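Local coordinates for protein aromatic-ring-hydroxylating dioxygenase beta subunit (Catenulispora acidiphila, PDB 6VW4) that is of unknown function but binds a benzoisochromene acetic acid in an NTF2-like fold, with a possible link to polyketide biosynthesis, at residues 18-27 and 75-83; 115-123 and 134-143. One frame throughout, in Å; residues are numbered along the deposited sequence.

Interaction 1: residues 18-27 and 75-83; sequences QARQMHALDE and QRRHMFTML. With SDN ([(3S)-9-hydroxy-1-methyl-10-oxo-4,10-dihydro-3H-benzo[g]isochromen-3-yl]acetic acid), chain C.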
loop_
_atom_site.group_PDB
_atom_site.type_symbol
_atom_site.label_atom_id
_atom_site.label_comp_id
_atom_site.label_asym_id
_atom_site.label_seq_id
_atom_site.Cartn_x
_atom_site.Cartn_y
_atom_site.Cartn_z
ATOM N N GLN A 18 0.524 -11.196 6.514
ATOM C CA GLN A 18 0.823 -9.916 7.171
ATOM C C GLN A 18 -0.445 -9.124 7.440
ATOM O O GLN A 18 -0.597 -8.531 8.513
ATOM C CB GLN A 18 1.804 -9.103 6.341
ATOM C CG GLN A 18 3.209 -9.723 6.359
ATOM C CD GLN A 18 4.132 -9.034 5.420
ATOM O OE1 GLN A 18 3.684 -8.460 4.431
ATOM N NE2 GLN A 18 5.434 -9.080 5.713
ATOM N N ALA A 19 -1.394 -9.154 6.499
ATOM C CA ALA A 19 -2.645 -8.432 6.683
ATOM C C ALA A 19 -3.400 -8.940 7.902
ATOM O O ALA A 19 -3.832 -8.152 8.756
ATOM C CB ALA A 19 -3.514 -8.578 5.437
ATOM N N ARG A 20 -3.544 -10.269 8.023
ATOM C CA ARG A 20 -4.254 -10.832 9.180
ATOM C C ARG A 20 -3.537 -10.492 10.487
ATOM O O ARG A 20 -4.169 -10.046 11.444
ATOM C CB ARG A 20 -4.397 -12.356 9.048
ATOM C CG ARG A 20 -5.253 -12.828 7.891
ATOM C CD ARG A 20 -6.687 -13.102 8.267
ATOM N NE ARG A 20 -7.297 -14.072 7.350
ATOM C CZ ARG A 20 -8.494 -13.932 6.777
ATOM N NH1 ARG A 20 -9.249 -12.857 7.023
ATOM N NH2 ARG A 20 -8.939 -14.871 5.951
ATOM N N GLN A 21 -2.217 -10.690 10.542
ATOM C CA GLN A 21 -1.438 -10.255 11.691
ATOM C C GLN A 21 -1.813 -8.846 12.124
ATOM O O GLN A 21 -2.069 -8.589 13.302
ATOM C CB GLN A 21 0.051 -10.213 11.358
ATOM C CG GLN A 21 0.774 -11.412 11.534
ATOM C CD GLN A 21 2.242 -11.190 11.293
ATOM O OE1 GLN A 21 2.649 -10.376 10.437
ATOM N NE2 GLN A 21 3.056 -11.964 11.988
ATOM N N MET A 22 -1.742 -7.888 11.185
ATOM C CA MET A 22 -1.914 -6.492 11.572
ATOM C C MET A 22 -3.365 -6.153 11.873
ATOM O O MET A 22 -3.622 -5.233 12.652
ATOM C CB MET A 22 -1.382 -5.537 10.504
ATOM C CG MET A 22 0.093 -5.555 10.288
ATOM S SD MET A 22 1.054 -6.013 11.785
ATOM C CE MET A 22 1.101 -4.235 12.344
ATOM N N HIS A 23 -4.324 -6.855 11.267
ATOM C CA HIS A 23 -5.719 -6.629 11.658
ATOM C C HIS A 23 -5.908 -6.948 13.139
ATOM O O HIS A 23 -6.568 -6.202 13.875
ATOM C CB HIS A 23 -6.697 -7.452 10.805
ATOM C CG HIS A 23 -6.770 -7.023 9.358
ATOM N ND1 HIS A 23 -7.344 -7.804 8.373
ATOM C CD2 HIS A 23 -6.325 -5.898 8.731
ATOM C CE1 HIS A 23 -7.249 -7.184 7.207
ATOM N NE2 HIS A 23 -6.643 -6.024 7.398
ATOM N N ALA A 24 -5.273 -8.017 13.599
ATOM C CA ALA A 24 -5.367 -8.404 14.995
ATOM C C ALA A 24 -4.624 -7.412 15.883
ATOM O O ALA A 24 -5.148 -6.984 16.911
ATOM C CB ALA A 24 -4.823 -9.826 15.170
ATOM N N LEU A 25 -3.408 -7.021 15.502
ATOM C CA LEU A 25 -2.657 -6.064 16.312
ATOM C C LEU A 25 -3.426 -4.749 16.469
ATOM O O LEU A 25 -3.603 -4.238 17.590
ATOM C CB LEU A 25 -1.293 -5.816 15.669
ATOM C CG LEU A 25 -0.551 -4.636 16.297
ATOM C CD1 LEU A 25 -0.199 -5.057 17.708
ATOM C CD2 LEU A 25 0.696 -4.207 15.578
ATOM N N ASP A 26 -3.907 -4.193 15.348
ATOM C CA ASP A 26 -4.505 -2.861 15.372
ATOM C C ASP A 26 -5.852 -2.853 16.085
ATOM O O ASP A 26 -6.297 -1.787 16.508
ATOM C CB ASP A 26 -4.700 -2.303 13.955
ATOM C CG ASP A 26 -3.368 -2.038 13.215
ATOM O OD1 ASP A 26 -2.333 -1.847 13.874
ATOM O OD2 ASP A 26 -3.360 -2.032 11.957
ATOM N N GLU A 27 -6.523 -4.001 16.207
ATOM C CA GLU A 27 -7.735 -4.080 17.008
ATOM C C GLU A 27 -7.447 -4.501 18.447
ATOM O O GLU A 27 -8.377 -4.791 19.189
ATOM C CB GLU A 27 -8.763 -5.014 16.355
ATOM C CG GLU A 27 -9.232 -4.584 14.921
ATOM C CD GLU A 27 -10.097 -3.281 14.852
ATOM O OE1 GLU A 27 -10.443 -2.837 13.717
ATOM O OE2 GLU A 27 -10.429 -2.689 15.915
ATOM N N GLN A 75 -6.872 4.817 17.805
ATOM C CA GLN A 75 -6.925 3.771 16.778
ATOM C C GLN A 75 -5.697 3.862 15.885
ATOM O O GLN A 75 -5.570 4.790 15.086
ATOM C CB GLN A 75 -8.199 3.860 15.938
ATOM C CG GLN A 75 -8.379 2.688 14.957
ATOM C CD GLN A 75 -8.367 1.320 15.646
ATOM O OE1 GLN A 75 -9.267 1.006 16.424
ATOM N NE2 GLN A 75 -7.343 0.506 15.365
ATOM N N ARG A 76 -4.819 2.897 16.006
ATOM C CA ARG A 76 -3.655 2.803 15.148
ATOM C C ARG A 76 -3.931 1.883 13.957
ATOM O O ARG A 76 -4.769 0.982 14.024
ATOM C CB ARG A 76 -2.468 2.238 15.900
ATOM C CG ARG A 76 -2.353 2.665 17.337
ATOM C CD ARG A 76 -0.933 3.150 17.628
ATOM N NE ARG A 76 0.088 2.179 17.239
ATOM C CZ ARG A 76 1.381 2.464 17.120
ATOM N NH1 ARG A 76 1.806 3.696 17.362
ATOM N NH2 ARG A 76 2.242 1.523 16.752
ATOM N N ARG A 77 -3.207 2.136 12.864
ATOM C CA ARG A 77 -3.252 1.364 11.631
ATOM C C ARG A 77 -1.829 1.235 11.120
ATOM O O ARG A 77 -1.080 2.208 11.148
ATOM C CB ARG A 77 -4.081 2.025 10.533
ATOM C CG ARG A 77 -5.563 2.118 10.790
ATOM C CD ARG A 77 -6.199 0.769 10.995
ATOM N NE ARG A 77 -7.551 0.955 11.474
ATOM C CZ ARG A 77 -8.287 -0.002 12.009
ATOM N NH1 ARG A 77 -7.794 -1.210 12.119
ATOM N NH2 ARG A 77 -9.510 0.263 12.435
ATOM N N HIS A 78 -1.455 0.045 10.668
ATOM C CA HIS A 78 -0.157 -0.202 10.063
ATOM C C HIS A 78 -0.384 -0.553 8.610
ATOM O O HIS A 78 -0.997 -1.589 8.318
ATOM C CB HIS A 78 0.574 -1.362 10.731
ATOM C CG HIS A 78 0.981 -1.068 12.124
ATOM N ND1 HIS A 78 0.093 -1.092 13.170
ATOM C CD2 HIS A 78 2.180 -0.721 12.645
ATOM C CE1 HIS A 78 0.727 -0.755 14.280
ATOM N NE2 HIS A 78 1.997 -0.545 13.990
ATOM N N MET A 79 0.155 0.261 7.711
ATOM C CA MET A 79 0.033 0.036 6.277
ATOM C C MET A 79 1.335 -0.468 5.704
ATOM O O MET A 79 2.328 0.276 5.662
ATOM C CB MET A 79 -0.362 1.332 5.584
ATOM C CG MET A 79 -1.801 1.604 5.781
ATOM S SD MET A 79 -2.169 3.351 5.738
ATOM C CE MET A 79 -3.916 3.195 6.244
ATOM N N PHE A 80 1.286 -1.672 5.164
ATOM C CA PHE A 80 2.459 -2.288 4.597
ATOM C C PHE A 80 2.471 -2.031 3.099
ATOM O O PHE A 80 1.437 -2.158 2.445
ATOM C CB PHE A 80 2.430 -3.771 4.891
ATOM C CG PHE A 80 2.717 -4.146 6.320
ATOM C CD1 PHE A 80 2.765 -3.202 7.319
ATOM C CD2 PHE A 80 2.912 -5.498 6.665
ATOM C CE1 PHE A 80 3.046 -3.576 8.627
ATOM C CE2 PHE A 80 3.187 -5.868 7.963
ATOM C CZ PHE A 80 3.245 -4.911 8.946
ATOM N N THR A 81 3.646 -1.691 2.546
ATOM C CA THR A 81 3.805 -1.680 1.085
ATOM C C THR A 81 5.213 -2.149 0.709
ATOM O O THR A 81 6.076 -2.321 1.573
ATOM C CB THR A 81 3.560 -0.275 0.500
ATOM O OG1 THR A 81 4.522 0.636 1.057
ATOM C CG2 THR A 81 2.147 0.223 0.768
ATOM N N MET A 82 5.460 -2.284 -0.591
ATOM C CA MET A 82 6.798 -2.494 -1.136
ATOM C C MET A 82 7.401 -3.799 -0.664
ATOM O O MET A 82 8.525 -3.847 -0.205
ATOM C CB MET A 82 7.713 -1.300 -0.841
ATOM C CG MET A 82 7.019 0.064 -1.354
ATOM S SD MET A 82 6.463 0.281 -3.099
ATOM C CE MET A 82 7.944 0.128 -4.079
ATOM N N LEU A 83 6.652 -4.877 -0.818
ATOM C CA LEU A 83 7.133 -6.165 -0.331
ATOM C C LEU A 83 8.070 -6.793 -1.362
ATOM O O LEU A 83 7.716 -6.897 -2.541
ATOM C CB LEU A 83 5.981 -7.132 -0.047
ATOM C CG LEU A 83 6.337 -8.612 0.267
ATOM C CD1 LEU A 83 7.018 -8.646 1.629
ATOM C CD2 LEU A 83 5.078 -9.480 0.302
HETATM O O4 SDN C . 4.055 -5.046 14.578
HETATM C C11 SDN C . 4.699 -4.199 13.675
HETATM C C12 SDN C . 5.135 -2.926 14.041
HETATM C C13 SDN C . 4.899 -2.454 15.494
HETATM O O5 SDN C . 4.357 -3.168 16.273
HETATM C C14 SDN C . 5.371 -1.071 15.905
HETATM C C15 SDN C . 5.159 -0.598 17.363
HETATM O O3 SDN C . 6.119 0.363 17.855
HETATM C C16 SDN C . 4.129 -1.225 18.314
HETATM C C10 SDN C . 4.865 -4.610 12.362
HETATM C C9 SDN C . 5.492 -3.775 11.424
HETATM C C8 SDN C . 5.939 -2.515 11.792
HETATM C C7 SDN C . 5.757 -2.077 13.100
HETATM C C6 SDN C . 6.250 -0.650 13.504
HETATM C C5 SDN C . 6.029 -0.210 14.950
HETATM C C4 SDN C . 6.497 1.115 15.360
HETATM C C3 SDN C . 6.527 1.368 16.859
HETATM C C2 SDN C . 5.479 2.463 16.941
HETATM C C1 SDN C . 5.870 3.889 17.273
HETATM O O2 SDN C . 7.079 4.182 17.423
HETATM O O1 SDN C . 4.952 4.750 17.401
HETATM O O HOH W 1 -5.143 0.773 17.931
#
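D26 offers both carboxylate oxygens to H78. OD1 of D26 takes the ring N-H at H78 ND1 (2.6 Å) on its syn lone pair, the carboxylate and imidazole planes lying only 10° apart, while OD2 of D26 accepts the backbone N of H78 at 3.1 Å. This double grip fixes the rotation of the ring, and H78 NE2 lies 3.8 Å from ligand C13. OD2 of D26 also receives the Y101 hydroxyl of the second subunit. Beside it, Q75 NE2 reaches D26 O at 2.8 Å from above the carbonyl plane. E27 OE1 makes a weak, 3.5 Å salt bridge to R77 NH2; R77 NH2 has its stronger salt bridge with D142 of the second subunit. The helical segment 18-26 runs nearly antiparallel (166°) to strand segment 75-83, as the long N-terminal helix packs over the curved sheet in NTF2-like cones. Further in, the methyl CE of M22 lies over one face of H78. M22 CG meets F80 CZ at 3.5 Å, and M22 SD approaches the F80 ring obliquely in a Met-aromatic contact. Q18 CB abuts the F80 ring. R76 NH1 makes a weak bond to ligand O1 (3.3 Å), and F80 CZ touches ligand C9.

Interaction 2: residues 115-123 and 134-143; sequences GPSCPVRDV and TASRWVEHDN. With SDN ([(3S)-9-hydroxy-1-methyl-10-oxo-4,10-dihydro-3H-benzo[g]isochromen-3-yl]acetic acid), chain C.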
loop_
_atom_site.group_PDB
_atom_site.type_symbol
_atom_site.label_atom_id
_atom_site.label_comp_id
_atom_site.label_asym_id
_atom_site.label_seq_id
_atom_site.Cartn_x
_atom_site.Cartn_y
_atom_site.Cartn_z
ATOM N N GLY A 115 3.012 8.716 10.957
ATOM C CA GLY A 115 4.414 8.358 11.079
ATOM C C GLY A 115 4.604 7.569 12.345
ATOM O O GLY A 115 3.677 7.426 13.136
ATOM N N PRO A 116 5.778 6.971 12.530
ATOM C CA PRO A 116 6.838 7.029 11.511
ATOM C C PRO A 116 6.704 6.084 10.317
ATOM O O PRO A 116 5.808 5.260 10.219
ATOM C CB PRO A 116 8.096 6.625 12.287
ATOM C CG PRO A 116 7.546 5.593 13.309
ATOM C CD PRO A 116 6.162 6.174 13.713
ATOM N N SER A 117 7.628 6.293 9.395
ATOM C CA SER A 117 7.906 5.413 8.287
ATOM C C SER A 117 8.990 4.439 8.729
ATOM O O SER A 117 9.990 4.859 9.307
ATOM C CB SER A 117 8.335 6.260 7.092
ATOM O OG SER A 117 9.156 5.582 6.189
ATOM N N CYS A 118 8.769 3.125 8.481
ATOM C CA CYS A 118 9.623 2.059 9.008
ATOM C C CYS A 118 9.951 0.957 8.003
ATOM O O CYS A 118 9.055 0.235 7.545
ATOM C CB CYS A 118 8.965 1.375 10.208
ATOM S SG CYS A 118 8.473 2.392 11.603
ATOM N N PRO A 119 11.210 0.794 7.634
ATOM C CA PRO A 119 11.599 -0.414 6.902
ATOM C C PRO A 119 11.639 -1.585 7.872
ATOM O O PRO A 119 12.050 -1.448 9.029
ATOM C CB PRO A 119 12.991 -0.081 6.338
ATOM C CG PRO A 119 13.471 1.081 7.086
ATOM C CD PRO A 119 12.312 1.754 7.781
ATOM N N VAL A 120 11.152 -2.729 7.410
ATOM C CA VAL A 120 10.978 -3.897 8.262
ATOM C C VAL A 120 11.489 -5.115 7.518
ATOM O O VAL A 120 11.249 -5.265 6.312
ATOM C CB VAL A 120 9.510 -4.107 8.667
ATOM C CG1 VAL A 120 9.378 -5.326 9.615
ATOM C CG2 VAL A 120 8.956 -2.878 9.312
ATOM N N ARG A 121 12.139 -6.012 8.246
ATOM C CA ARG A 121 12.492 -7.332 7.728
ATOM C C ARG A 121 11.804 -8.424 8.543
ATOM O O ARG A 121 11.944 -8.482 9.774
ATOM C CB ARG A 121 13.998 -7.551 7.748
ATOM C CG ARG A 121 14.370 -8.980 7.364
ATOM C CD ARG A 121 15.849 -9.145 7.043
ATOM N NE ARG A 121 16.256 -8.457 5.828
ATOM C CZ ARG A 121 17.514 -8.280 5.439
ATOM N NH1 ARG A 121 18.510 -8.747 6.175
ATOM N NH2 ARG A 121 17.773 -7.633 4.307
ATOM N N ASP A 122 11.051 -9.276 7.860
ATOM C CA ASP A 122 10.422 -10.440 8.459
ATOM C C ASP A 122 11.146 -11.689 7.967
ATOM O O ASP A 122 11.646 -11.726 6.835
ATOM C CB ASP A 122 8.948 -10.564 8.061
ATOM C CG ASP A 122 8.035 -9.719 8.891
ATOM O OD1 ASP A 122 8.523 -9.086 9.861
ATOM O OD2 ASP A 122 6.820 -9.712 8.578
ATOM N N VAL A 123 11.175 -12.721 8.809
ATOM C CA VAL A 123 11.544 -14.073 8.383
ATOM C C VAL A 123 10.359 -14.980 8.701
ATOM O O VAL A 123 9.879 -15.009 9.845
ATOM C CB VAL A 123 12.818 -14.577 9.064
ATOM C CG1 VAL A 123 13.076 -16.014 8.645
ATOM C CG2 VAL A 123 14.036 -13.675 8.695
ATOM N N THR A 134 5.594 -16.262 11.617
ATOM C CA THR A 134 6.699 -15.309 11.633
ATOM C C THR A 134 7.729 -15.768 12.660
ATOM O O THR A 134 7.457 -15.798 13.863
ATOM C CB THR A 134 6.209 -13.886 11.968
ATOM O OG1 THR A 134 5.108 -13.533 11.148
ATOM C CG2 THR A 134 7.302 -12.814 11.761
ATOM N N ALA A 135 8.895 -16.122 12.176
ATOM C CA ALA A 135 10.016 -16.435 13.035
ATOM C C ALA A 135 10.644 -15.173 13.596
ATOM O O ALA A 135 11.074 -15.150 14.755
ATOM C CB ALA A 135 11.063 -17.214 12.248
ATOM N N SER A 136 10.749 -14.127 12.774
ATOM C CA SER A 136 11.289 -12.868 13.266
ATOM C C SER A 136 10.720 -11.665 12.515
ATOM O O SER A 136 10.348 -11.751 11.329
ATOM C CB SER A 136 12.838 -12.859 13.199
ATOM O OG SER A 136 13.310 -13.217 11.919
ATOM N N ARG A 137 10.673 -10.547 13.239
ATOM C CA ARG A 137 10.311 -9.235 12.718
ATOM C C ARG A 137 11.270 -8.202 13.303
ATOM O O ARG A 137 11.371 -8.045 14.525
ATOM C CB ARG A 137 8.860 -8.893 13.055
ATOM C CG ARG A 137 8.509 -7.430 12.825
ATOM C CD ARG A 137 7.018 -7.280 12.687
ATOM N NE ARG A 137 6.579 -7.866 11.437
ATOM C CZ ARG A 137 5.307 -8.073 11.125
ATOM N NH1 ARG A 137 4.357 -7.759 11.988
ATOM N NH2 ARG A 137 4.985 -8.633 9.967
ATOM N N TRP A 138 11.982 -7.528 12.426
ATOM C CA TRP A 138 13.029 -6.588 12.771
ATOM C C TRP A 138 12.639 -5.220 12.198
ATOM O O TRP A 138 12.708 -5.000 10.985
ATOM C CB TRP A 138 14.362 -7.101 12.234
ATOM C CG TRP A 138 15.478 -6.648 13.080
ATOM C CD1 TRP A 138 16.258 -5.537 12.887
ATOM C CD2 TRP A 138 15.934 -7.260 14.297
ATOM N NE1 TRP A 138 17.183 -5.431 13.904
ATOM C CE2 TRP A 138 17.003 -6.472 14.783
ATOM C CE3 TRP A 138 15.548 -8.403 15.017
ATOM C CZ2 TRP A 138 17.691 -6.788 15.962
ATOM C CZ3 TRP A 138 16.237 -8.717 16.186
ATOM C CH2 TRP A 138 17.294 -7.910 16.648
ATOM N N VAL A 139 12.200 -4.315 13.067
ATOM C CA VAL A 139 11.715 -3.001 12.666
ATOM C C VAL A 139 12.812 -1.955 12.835
ATOM O O VAL A 139 13.409 -1.840 13.910
ATOM C CB VAL A 139 10.469 -2.595 13.470
ATOM C CG1 VAL A 139 9.926 -1.264 12.924
ATOM C CG2 VAL A 139 9.417 -3.657 13.391
ATOM N N GLU A 140 13.048 -1.167 11.786
ATOM C CA GLU A 140 13.779 0.096 11.904
ATOM C C GLU A 140 12.831 1.298 11.833
ATOM O O GLU A 140 11.708 1.215 11.311
ATOM C CB GLU A 140 14.838 0.240 10.816
ATOM C CG GLU A 140 15.789 -0.935 10.707
ATOM C CD GLU A 140 16.856 -0.965 11.782
ATOM O OE1 GLU A 140 17.596 -1.974 11.827
ATOM O OE2 GLU A 140 16.960 0.005 12.581
ATOM N N HIS A 141 13.276 2.416 12.388
ATOM C CA HIS A 141 12.500 3.662 12.417
ATOM C C HIS A 141 13.256 4.707 11.615
ATOM O O HIS A 141 14.394 5.030 11.959
ATOM C CB HIS A 141 12.295 4.178 13.838
ATOM C CG HIS A 141 11.322 3.381 14.641
ATOM N ND1 HIS A 141 10.873 2.142 14.248
ATOM C CD2 HIS A 141 10.713 3.646 15.820
ATOM C CE1 HIS A 141 10.028 1.675 15.149
ATOM N NE2 HIS A 141 9.909 2.571 16.109
ATOM N N ASP A 142 12.649 5.219 10.539
ATOM C CA ASP A 142 13.364 6.192 9.715
ATOM C C ASP A 142 13.732 7.442 10.528
ATOM O O ASP A 142 14.826 7.996 10.357
ATOM C CB ASP A 142 12.542 6.595 8.486
ATOM C CG ASP A 142 12.689 5.615 7.302
ATOM O OD1 ASP A 142 13.650 4.820 7.256
ATOM O OD2 ASP A 142 11.820 5.667 6.397
ATOM N N ASN A 143 12.834 7.906 11.414
ATOM C CA ASN A 143 13.139 9.090 12.229
ATOM C C ASN A 143 14.394 8.855 13.066
ATOM O O ASN A 143 15.326 9.673 13.045
ATOM C CB ASN A 143 11.933 9.498 13.116
ATOM C CG ASN A 143 11.391 8.357 13.984
ATOM O OD1 ASN A 143 11.148 7.246 13.511
ATOM N ND2 ASN A 143 11.154 8.654 15.253
HETATM O O4 SDN C . 4.055 -5.046 14.578
HETATM C C11 SDN C . 4.699 -4.199 13.675
HETATM C C12 SDN C . 5.135 -2.926 14.041
HETATM C C13 SDN C . 4.899 -2.454 15.494
HETATM O O5 SDN C . 4.357 -3.168 16.273
HETATM C C14 SDN C . 5.371 -1.071 15.905
HETATM C C15 SDN C . 5.159 -0.598 17.363
HETATM O O3 SDN C . 6.119 0.363 17.855
HETATM C C16 SDN C . 4.129 -1.225 18.314
HETATM C C10 SDN C . 4.865 -4.610 12.362
HETATM C C9 SDN C . 5.492 -3.775 11.424
HETATM C C8 SDN C . 5.939 -2.515 11.792
HETATM C C7 SDN C . 5.757 -2.077 13.100
HETATM C C6 SDN C . 6.250 -0.650 13.504
HETATM C C5 SDN C . 6.029 -0.210 14.950
HETATM C C4 SDN C . 6.497 1.115 15.360
HETATM C C3 SDN C . 6.527 1.368 16.859
HETATM C C2 SDN C . 5.479 2.463 16.941
HETATM C C1 SDN C . 5.870 3.889 17.273
HETATM O O2 SDN C . 7.079 4.182 17.423
HETATM O O1 SDN C . 4.952 4.750 17.401
HETATM O O HOH W 2 5.055 -11.666 9.307
#
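The antiparallel hairpin of strands 111-126 and 132-139 supplies one wall of the ligand pocket, and its charged centre is the pair D122 and R137. R137 grips the D122 carboxylate side-on in a salt bridge. R137 NE meets D122 OD1 at 2.8 Å. R137 NH2 meets D122 OD2 at 2.5 Å, each oxygen using a syn lone pair, with the two flat groups 19° from coplanar. CG of R137 stands anti to the backbone N (chi1 167°) and the chain bends at chi3, which lays the guanidinium alongside the D122 carboxylate, one face turned to ligand C9. Q18 and a water that also reaches T134 OG1 give D122 OD2 further partners. Replacing R137 by an alanine removes the guanidinium and is likely to leave the buried D122 carboxylate without its countercharge and uncover this flank of the ligand.

Backbone bonds pair R121 with W138 in both directions. At the far end a classic beta bulge sets A135 and S136 opposite V123, whose O accepts from both N atoms. V120 and V139 lie side by side on the face that also carries D122 and R137, within the concave sheet of the NTF2-like fold; V139 CG1 comes to 3.8 Å from ligand C6 and V120 CG2 to 3.9 Å from ligand C8.

Toward the chain's end, E140 N bonds to P119 O, and H141 sits at the N-cap position of helix 142-147. The H141 ring is flanked obliquely by C118 SG and brings NE2 to 3.5 Å from ligand O2, while P116 CG lies over one face. S117 holds D142 twice: its O receives D142 N, and its OG donates to D142 OD2 (2.7 Å) on the anti side. OD1 of D142 forms a salt bridge to R77 of the third subunit.

From the N terminus, helix 8-26 comes first, and interaction 1 closes a loop of 47 residues when strand 75-86 returns against it. Strand 96-108 then lies between strands 75-86 and 111-126 in the sheet, and interaction 2 closes a much shorter, 10-residue loop as a hairpin. The two are in series, neither nested nor crossed, yet they meet in space: the Q21 amide packs against T134 and R137, and M22 SD packs against R137 NH1. Together they tie the helix to an outermost strand and to the inner hairpin of the same sheet, and bound ligand touches both. Each also borders the third subunit.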